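Local coordinates for protein cysteine hydrolase (Staphylococcus aureus, PDB 6KUA) that probably hydrolyses nicotinamide to nicotinic acid and ammonia, as a zinc-containing nicotinamidase of the isochorismatase-like cysteine hydrolases, at residues 1-12 with 42-53. Residues are numbered along the deposited sequence; the frame is centred on the assembly and turned at random.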
ATOM      1  N   MET A   1      27.740  -0.256  -7.088  1.00 53.38           N
ATOM      2  CA  MET A   1      27.140  -0.269  -5.759  1.00 48.73           C
ATOM      3  C   MET A   1      26.681  -1.675  -5.385  1.00 44.74           C
ATOM      4  O   MET A   1      26.535  -2.540  -6.254  1.00 51.09           O
ATOM      5  CB  MET A   1      25.978   0.721  -5.701  1.00 51.52           C
ATOM      6  CG  MET A   1      26.366   2.116  -6.164  1.00 48.01           C
ATOM      7  SD  MET A   1      27.581   2.836  -5.033  1.00 64.26           S
ATOM      8  CE  MET A   1      26.511   3.548  -3.781  1.00 47.59           C
ATOM      9  N   THR A   2      26.464  -1.904  -4.086  1.00 50.38           N
ATOM     10  CA  THR A   2      26.097  -3.216  -3.554  1.00 45.94           C
ATOM     11  C   THR A   2      24.641  -3.299  -3.120  1.00 43.75           C
ATOM     12  O   THR A   2      24.113  -4.404  -2.955  1.00 45.55           O
ATOM     13  CB  THR A   2      27.002  -3.564  -2.356  1.00 51.33           C
ATOM     14  OG1 THR A   2      28.368  -3.600  -2.795  1.00 60.94           O
ATOM     15  CG2 THR A   2      26.644  -4.925  -1.724  1.00 50.60           C
ATOM     16  N   HIS A   3      23.993  -2.160  -2.932  1.00 34.35           N
ATOM     17  CA  HIS A   3      22.610  -2.075  -2.494  1.00 30.20           C
ATOM     18  C   HIS A   3      21.726  -1.619  -3.648  1.00 23.77           C
ATOM     19  O   HIS A   3      20.883  -0.741  -3.483  1.00 20.10           O
ATOM     20  CB  HIS A   3      22.501  -1.113  -1.309  1.00 29.41           C
ATOM     21  CG  HIS A   3      23.451  -1.433  -0.198  1.00 28.37           C
ATOM     22  ND1 HIS A   3      23.138  -2.313   0.817  1.00 26.97           N
ATOM     23  CD2 HIS A   3      24.716  -1.015   0.043  1.00 30.68           C
ATOM     24  CE1 HIS A   3      24.170  -2.423   1.635  1.00 26.88           C
ATOM     25  NE2 HIS A   3      25.137  -1.637   1.192  1.00 25.81           N
ATOM     26  N   ARG A   4      21.955  -2.183  -4.839  1.00 20.52           N
ATOM     27  CA  ARG A   4      21.316  -1.728  -6.066  1.00 24.45           C
ATOM     28  C   ARG A   4      20.626  -2.894  -6.767  1.00 26.41           C
ATOM     29  O   ARG A   4      21.016  -4.055  -6.624  1.00 24.13           O
ATOM     30  CB  ARG A   4      22.324  -1.058  -7.021  1.00 25.43           C
ATOM     31  CG  ARG A   4      23.505  -1.934  -7.434  1.00 34.30           C
ATOM     32  CD  ARG A   4      24.346  -1.303  -8.567  1.00 34.26           C
ATOM     33  NE  ARG A   4      25.147  -2.312  -9.273  1.00 37.73           N
ATOM     34  CZ  ARG A   4      25.728  -2.146 -10.466  1.00 35.05           C
ATOM     35  NH1 ARG A   4      25.620  -1.007 -11.127  1.00 29.36           N
ATOM     36  NH2 ARG A   4      26.413  -3.140 -11.012  1.00 35.83           N
ATOM     37  N   ALA A   5      19.577  -2.575  -7.518  1.00 22.50           N
ATOM     38  CA  ALA A   5      18.866  -3.579  -8.291  1.00 18.97           C
ATOM     39  C   ALA A   5      18.501  -2.976  -9.632  1.00 21.42           C
ATOM     40  O   ALA A   5      18.317  -1.760  -9.759  1.00 18.09           O
ATOM     41  CB  ALA A   5      17.606  -4.100  -7.564  1.00 17.20           C
ATOM     42  N   LEU A   6      18.447  -3.835 -10.638  1.00 17.68           N
ATOM     43  CA  LEU A   6      18.054  -3.445 -11.976  1.00 19.08           C
ATOM     44  C   LEU A   6      16.616  -3.891 -12.201  1.00 18.98           C
ATOM     45  O   LEU A   6      16.281  -5.056 -11.961  1.00 21.62           O
ATOM     46  CB  LEU A   6      18.991  -4.078 -13.011  1.00 19.72           C
ATOM     47  CG  LEU A   6      18.658  -3.816 -14.476  1.00 22.12           C
ATOM     48  CD1 LEU A   6      18.862  -2.355 -14.818  1.00 17.15           C
ATOM     49  CD2 LEU A   6      19.526  -4.686 -15.363  1.00 20.34           C
ATOM     50  N   LEU A   7      15.767  -2.974 -12.639  1.00 21.50           N
ATOM     51  CA  LEU A   7      14.381  -3.293 -12.969  1.00 20.73           C
ATOM     52  C   LEU A   7      14.220  -3.199 -14.478  1.00 17.50           C
ATOM     53  O   LEU A   7      14.378  -2.113 -15.051  1.00 18.58           O
ATOM     54  CB  LEU A   7      13.406  -2.342 -12.264  1.00 18.47           C
ATOM     55  CG  LEU A   7      13.560  -2.159 -10.753  1.00 19.02           C
ATOM     56  CD1 LEU A   7      12.433  -1.296 -10.154  1.00 15.37           C
ATOM     57  CD2 LEU A   7      13.643  -3.505 -10.038  1.00 21.10           C
ATOM     58  N   VAL A   8      13.906  -4.328 -15.113  1.00 19.47           N
ATOM     59  CA  VAL A   8      13.705  -4.399 -16.561  1.00 23.06           C
ATOM     60  C   VAL A   8      12.207  -4.488 -16.813  1.00 21.17           C
ATOM     61  O   VAL A   8      11.589  -5.534 -16.587  1.00 20.55           O
ATOM     62  CB  VAL A   8      14.445  -5.585 -17.186  1.00 19.83           C
ATOM     63  CG1 VAL A   8      14.242  -5.597 -18.707  1.00 21.94           C
ATOM     64  CG2 VAL A   8      15.920  -5.510 -16.818  1.00 21.90           C
ATOM     65  N   VAL A   9      11.627  -3.389 -17.285  1.00 22.66           N
ATOM     66  CA  VAL A   9      10.175  -3.233 -17.360  1.00 22.32           C
ATOM     67  C   VAL A   9       9.689  -3.564 -18.769  1.00 26.17           C
ATOM     68  O   VAL A   9      10.084  -2.916 -19.748  1.00 24.61           O
ATOM     69  CB  VAL A   9       9.753  -1.814 -16.946  1.00 24.73           C
ATOM     70  CG1 VAL A   9       8.239  -1.689 -16.948  1.00 26.75           C
ATOM     71  CG2 VAL A   9      10.310  -1.489 -15.560  1.00 20.08           C
ATOM     72  N   ASP A  10       8.846  -4.600 -18.855  1.00 23.96           N
ATOM     73  CA  ASP A  10       8.009  -4.917 -20.022  1.00 34.21           C
ATOM     74  C   ASP A  10       8.776  -4.971 -21.342  1.00 33.55           C
ATOM     75  O   ASP A  10       8.303  -4.494 -22.379  1.00 32.11           O
ATOM     76  CB  ASP A  10       6.842  -3.936 -20.121  1.00 32.49           C
ATOM     77  CG  ASP A  10       5.709  -4.325 -19.218  1.00 39.21           C
ATOM     78  OD1 ASP A  10       5.276  -5.498 -19.293  1.00 41.01           O
ATOM     79  OD2 ASP A  10       5.267  -3.478 -18.412  1.00 42.77           O
ATOM     80  N   TYR A  11       9.952  -5.599 -21.329  1.00 32.29           N
ATOM     81  CA  TYR A  11      10.746  -5.710 -22.553  1.00 30.09           C
ATOM     82  C   TYR A  11      10.395  -6.990 -23.314  1.00 33.65           C
ATOM     83  O   TYR A  11      11.228  -7.863 -23.546  1.00 33.82           O
ATOM     84  CB  TYR A  11      12.232  -5.651 -22.235  1.00 28.88           C
ATOM     85  CG  TYR A  11      13.017  -5.216 -23.438  1.00 31.51           C
ATOM     86  CD1 TYR A  11      12.988  -3.896 -23.854  1.00 30.60           C
ATOM     87  CD2 TYR A  11      13.736  -6.134 -24.195  1.00 35.99           C
ATOM     88  CE1 TYR A  11      13.680  -3.484 -24.965  1.00 35.63           C
ATOM     89  CE2 TYR A  11      14.432  -5.738 -25.321  1.00 37.46           C
ATOM     90  CZ  TYR A  11      14.399  -4.411 -25.698  1.00 39.74           C
ATOM     91  OH  TYR A  11      15.093  -3.993 -26.799  1.00 39.34           O
ATOM     92  N   SER A  12       9.131  -7.081 -23.708  1.00 37.09           N
ATOM     93  CA  SER A  12       8.573  -8.277 -24.320  1.00 42.33           C
ATOM     94  C   SER A  12       8.429  -8.115 -25.827  1.00 43.18           C
ATOM     95  O   SER A  12       8.400  -7.002 -26.362  1.00 39.86           O
ATOM     96  CB  SER A  12       7.207  -8.603 -23.721  1.00 42.61           C
ATOM     97  OG  SER A  12       6.221  -7.749 -24.261  1.00 41.10           O
ATOM     98  N   PHE A  42      25.161  -5.785 -13.676  1.00 28.99           N
ATOM     99  CA  PHE A  42      24.618  -6.227 -12.395  1.00 27.41           C
ATOM    100  C   PHE A  42      24.988  -7.674 -12.102  1.00 26.80           C
ATOM    101  O   PHE A  42      25.344  -8.010 -10.970  1.00 27.48           O
ATOM    102  CB  PHE A  42      23.096  -6.048 -12.385  1.00 24.60           C
ATOM    103  CG  PHE A  42      22.660  -4.637 -12.072  1.00 23.97           C
ATOM    104  CD1 PHE A  42      22.830  -3.619 -13.011  1.00 22.99           C
ATOM    105  CD2 PHE A  42      22.114  -4.321 -10.833  1.00 21.99           C
ATOM    106  CE1 PHE A  42      22.444  -2.317 -12.726  1.00 24.58           C
ATOM    107  CE2 PHE A  42      21.722  -3.013 -10.541  1.00 24.49           C
ATOM    108  CZ  PHE A  42      21.891  -2.014 -11.491  1.00 22.94           C
ATOM    109  N   ASN A  43      24.889  -8.551 -13.108  1.00 28.02           N
ATOM    110  CA  ASN A  43      25.183  -9.964 -12.900  1.00 27.44           C
ATOM    111  C   ASN A  43      26.631 -10.166 -12.478  1.00 34.07           C
ATOM    112  O   ASN A  43      26.916 -10.954 -11.567  1.00 30.26           O
ATOM    113  CB  ASN A  43      24.874 -10.747 -14.176  1.00 31.16           C
ATOM    114  CG  ASN A  43      24.906 -12.240 -13.965  1.00 38.85           C
ATOM    115  OD1 ASN A  43      24.033 -12.808 -13.301  1.00 34.48           O
ATOM    116  ND2 ASN A  43      25.907 -12.893 -14.548  1.00 39.78           N
ATOM    117  N   TYR A  44      27.552  -9.425 -13.104  1.00 31.76           N
ATOM    118  CA  TYR A  44      28.961  -9.475 -12.724  1.00 29.72           C
ATOM    119  C   TYR A  44      29.140  -9.379 -11.217  1.00 35.57           C
ATOM    120  O   TYR A  44      29.882 -10.165 -10.615  1.00 34.21           O
ATOM    121  CB  TYR A  44      29.729  -8.350 -13.420  1.00 25.10           C
ATOM    122  CG  TYR A  44      31.190  -8.307 -13.050  1.00 26.68           C
ATOM    123  CD1 TYR A  44      32.117  -9.139 -13.677  1.00 28.74           C
ATOM    124  CD2 TYR A  44      31.651  -7.440 -12.073  1.00 31.47           C
ATOM    125  CE1 TYR A  44      33.460  -9.109 -13.336  1.00 28.67           C
ATOM    126  CE2 TYR A  44      32.998  -7.392 -11.732  1.00 33.35           C
ATOM    127  CZ  TYR A  44      33.898  -8.233 -12.371  1.00 31.92           C
ATOM    128  OH  TYR A  44      35.229  -8.194 -12.017  1.00 31.76           O
ATOM    129  N   TYR A  45      28.465  -8.421 -10.586  1.00 31.76           N
ATOM    130  CA  TYR A  45      28.582  -8.223  -9.144  1.00 33.08           C
ATOM    131  C   TYR A  45      27.591  -9.063  -8.363  1.00 28.61           C
ATOM    132  O   TYR A  45      27.516  -8.922  -7.139  1.00 29.03           O
ATOM    133  CB  TYR A  45      28.376  -6.748  -8.786  1.00 28.89           C
ATOM    134  CG  TYR A  45      29.461  -5.847  -9.308  1.00 33.44           C
ATOM    135  CD1 TYR A  45      30.645  -5.677  -8.600  1.00 32.70           C
ATOM    136  CD2 TYR A  45      29.308  -5.161 -10.505  1.00 34.07           C
ATOM    137  CE1 TYR A  45      31.639  -4.860  -9.076  1.00 35.93           C
ATOM    138  CE2 TYR A  45      30.314  -4.327 -10.986  1.00 29.50           C
ATOM    139  CZ  TYR A  45      31.469  -4.189 -10.268  1.00 33.27           C
ATOM    140  OH  TYR A  45      32.470  -3.362 -10.725  1.00 41.99           O
ATOM    141  N   GLN A  46      26.834  -9.917  -9.049  1.00 31.05           N
ATOM    142  CA  GLN A  46      25.733 -10.674  -8.462  1.00 34.68           C
ATOM    143  C   GLN A  46      24.715  -9.750  -7.796  1.00 32.22           C
ATOM    144  O   GLN A  46      24.093 -10.115  -6.801  1.00 30.56           O
ATOM    145  CB  GLN A  46      26.241 -11.735  -7.480  1.00 36.49           C
ATOM    146  CG  GLN A  46      27.068 -12.840  -8.139  1.00 42.91           C
ATOM    147  CD  GLN A  46      26.254 -13.713  -9.096  1.00 50.13           C
ATOM    148  OE1 GLN A  46      26.416 -13.633 -10.319  1.00 50.10           O
ATOM    149  NE2 GLN A  46      25.378 -14.556  -8.540  1.00 48.03           N
ATOM    150  N   ASP A  47      24.558  -8.539  -8.331  1.00 31.30           N
ATOM    151  CA  ASP A  47      23.448  -7.681  -7.953  1.00 26.98           C
ATOM    152  C   ASP A  47      22.138  -8.244  -8.500  1.00 23.80           C
ATOM    153  O   ASP A  47      22.112  -9.070  -9.414  1.00 25.42           O
ATOM    154  CB  ASP A  47      23.663  -6.264  -8.471  1.00 27.24           C
ATOM    155  CG  ASP A  47      24.756  -5.519  -7.707  1.00 35.37           C
ATOM    156  OD1 ASP A  47      24.935  -5.783  -6.499  1.00 34.83           O
ATOM    157  OD2 ASP A  47      25.436  -4.662  -8.317  1.00 38.84           O
ATOM    158  N   HIS A  48      21.032  -7.791  -7.929  1.00 25.26           N
ATOM    159  CA  HIS A  48      19.752  -8.397  -8.228  1.00 22.18           C
ATOM    160  C   HIS A  48      19.113  -7.749  -9.445  1.00 22.25           C
ATOM    161  O   HIS A  48      19.185  -6.534  -9.628  1.00 22.85           O
ATOM    162  CB  HIS A  48      18.841  -8.306  -7.008  1.00 20.18           C
ATOM    163  CG  HIS A  48      19.279  -9.204  -5.903  1.00 26.36           C
ATOM    164  ND1 HIS A  48      18.929 -10.539  -5.853  1.00 24.66           N
ATOM    165  CD2 HIS A  48      20.104  -8.985  -4.845  1.00 22.59           C
ATOM    166  CE1 HIS A  48      19.490 -11.093  -4.792  1.00 27.61           C
ATOM    167  NE2 HIS A  48      20.210 -10.173  -4.167  1.00 22.41           N
ATOM    168  N   ILE A  49      18.498  -8.580 -10.283  1.00 24.22           N
ATOM    169  CA  ILE A  49      17.854  -8.148 -11.516  1.00 19.69           C
ATOM    170  C   ILE A  49      16.430  -8.675 -11.508  1.00 21.85           C
ATOM    171  O   ILE A  49      16.211  -9.881 -11.342  1.00 23.37           O
ATOM    172  CB  ILE A  49      18.598  -8.646 -12.771  1.00 22.92           C
ATOM    173  CG1 ILE A  49      20.075  -8.248 -12.717  1.00 23.34           C
ATOM    174  CG2 ILE A  49      17.958  -8.063 -14.005  1.00 21.73           C
ATOM    175  CD1 ILE A  49      21.013  -9.302 -13.244  1.00 22.95           C
ATOM    176  N   PHE A  50      15.468  -7.777 -11.709  1.00 22.20           N
ATOM    177  CA  PHE A  50      14.049  -8.114 -11.703  1.00 19.67           C
ATOM    178  C   PHE A  50      13.496  -7.840 -13.092  1.00 23.80           C
ATOM    179  O   PHE A  50      13.591  -6.711 -13.587  1.00 22.88           O
ATOM    180  CB  PHE A  50      13.291  -7.312 -10.642  1.00 20.21           C
ATOM    181  CG  PHE A  50      13.763  -7.558  -9.233  1.00 19.39           C
ATOM    182  CD1 PHE A  50      14.956  -7.011  -8.777  1.00 21.39           C
ATOM    183  CD2 PHE A  50      12.997  -8.325  -8.355  1.00 25.06           C
ATOM    184  CE1 PHE A  50      15.404  -7.237  -7.472  1.00 20.62           C
ATOM    185  CE2 PHE A  50      13.426  -8.556  -7.040  1.00 23.11           C
ATOM    186  CZ  PHE A  50      14.626  -8.013  -6.595  1.00 24.91           C
ATOM    187  N   PHE A  51      12.957  -8.881 -13.732  1.00 21.98           N
ATOM    188  CA  PHE A  51      12.235  -8.736 -14.986  1.00 23.15           C
ATOM    189  C   PHE A  51      10.747  -8.637 -14.665  1.00 25.95           C
ATOM    190  O   PHE A  51      10.165  -9.576 -14.109  1.00 25.86           O
ATOM    191  CB  PHE A  51      12.536  -9.909 -15.925  1.00 26.02           C
ATOM    192  CG  PHE A  51      13.974  -9.964 -16.384  1.00 23.17           C
ATOM    193  CD1 PHE A  51      14.936 -10.587 -15.614  1.00 25.22           C
ATOM    194  CD2 PHE A  51      14.358  -9.375 -17.582  1.00 22.21           C
ATOM    195  CE1 PHE A  51      16.275 -10.633 -16.033  1.00 26.26           C
ATOM    196  CE2 PHE A  51      15.668  -9.415 -18.006  1.00 25.30           C
ATOM    197  CZ  PHE A  51      16.634 -10.045 -17.232  1.00 25.93           C
ATOM    198  N   LEU A  52      10.155  -7.480 -14.963  1.00 23.90           N
ATOM    199  CA  LEU A  52       8.776  -7.168 -14.606  1.00 25.22           C
ATOM    200  C   LEU A  52       7.927  -7.171 -15.869  1.00 28.48           C
ATOM    201  O   LEU A  52       8.219  -6.430 -16.812  1.00 26.99           O
ATOM    202  CB  LEU A  52       8.693  -5.818 -13.902  1.00 24.30           C
ATOM    203  CG  LEU A  52       9.358  -5.934 -12.535  1.00 26.38           C
ATOM    204  CD1 LEU A  52      10.407  -4.848 -12.344  1.00 25.65           C
ATOM    205  CD2 LEU A  52       8.294  -5.891 -11.458  1.00 31.85           C
ATOM    206  N   MET A  53       6.871  -7.990 -15.879  1.00 28.95           N
ATOM    207  CA  MET A  53       6.148  -8.285 -17.113  1.00 31.69           C
ATOM    208  C   MET A  53       4.639  -8.256 -16.921  1.00 29.49           C
ATOM    209  O   MET A  53       4.103  -8.959 -16.063  1.00 25.17           O
ATOM    210  CB  MET A  53       6.564  -9.653 -17.657  1.00 34.08           C
ATOM    211  CG  MET A  53       8.039  -9.719 -18.021  1.00 34.69           C
ATOM    212  SD  MET A  53       8.364  -8.835 -19.551  1.00 53.24           S
ATOM    213  CE  MET A  53       6.821  -9.156 -20.386  1.00 39.88           C
TER
HETATM  214  O   HOH W   1      22.032  -6.141  -5.070  1.00 31.52           O
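Phe42 lies with its ring between two residues of strand 4-9: Leu6 CB sits over the centre of one face, and the Arg4 guanidinium covers the other, a cation-pi stack with Arg4 CZ 3.9 Å from the ring centroid, planes 11° apart. Arg4 gets there on an extended chain, CG between the backbone N and carbonyl carbon (chi1 58°). Its NE bonds nearly straight (172°) to Asp47 OD2 at 2.6 Å; the donor's plane contains the oxygen, but the carboxylate is met from above. This salt bridge, with a second from Arg4 NH2 to Asp41, fixes the guanidinium's rotation.

The axes of parallel strands 4-9 and 48-53 come within 4.7 Å. Leu6 N bonds to His48 O at 3.0 Å, and four more backbone bonds follow, ending at Asp10 N to Leu52 O. Val8 and Phe51 lie side by side on the Leu6 face, Val8 CB 3.8 Å from Phe51 CD2; Leu7 CD2 packs against Phe50 CB on the other. The Asp10 side chain, salt-bridged to Lys104, ends about 7 Å from the zinc ion, beyond coordinating distance.

Helix 32-44 makes the crossover from strand 4-9 to 48-54, a beta-alpha-beta unit flanked in the sheet by strands 126-132 and 99-104.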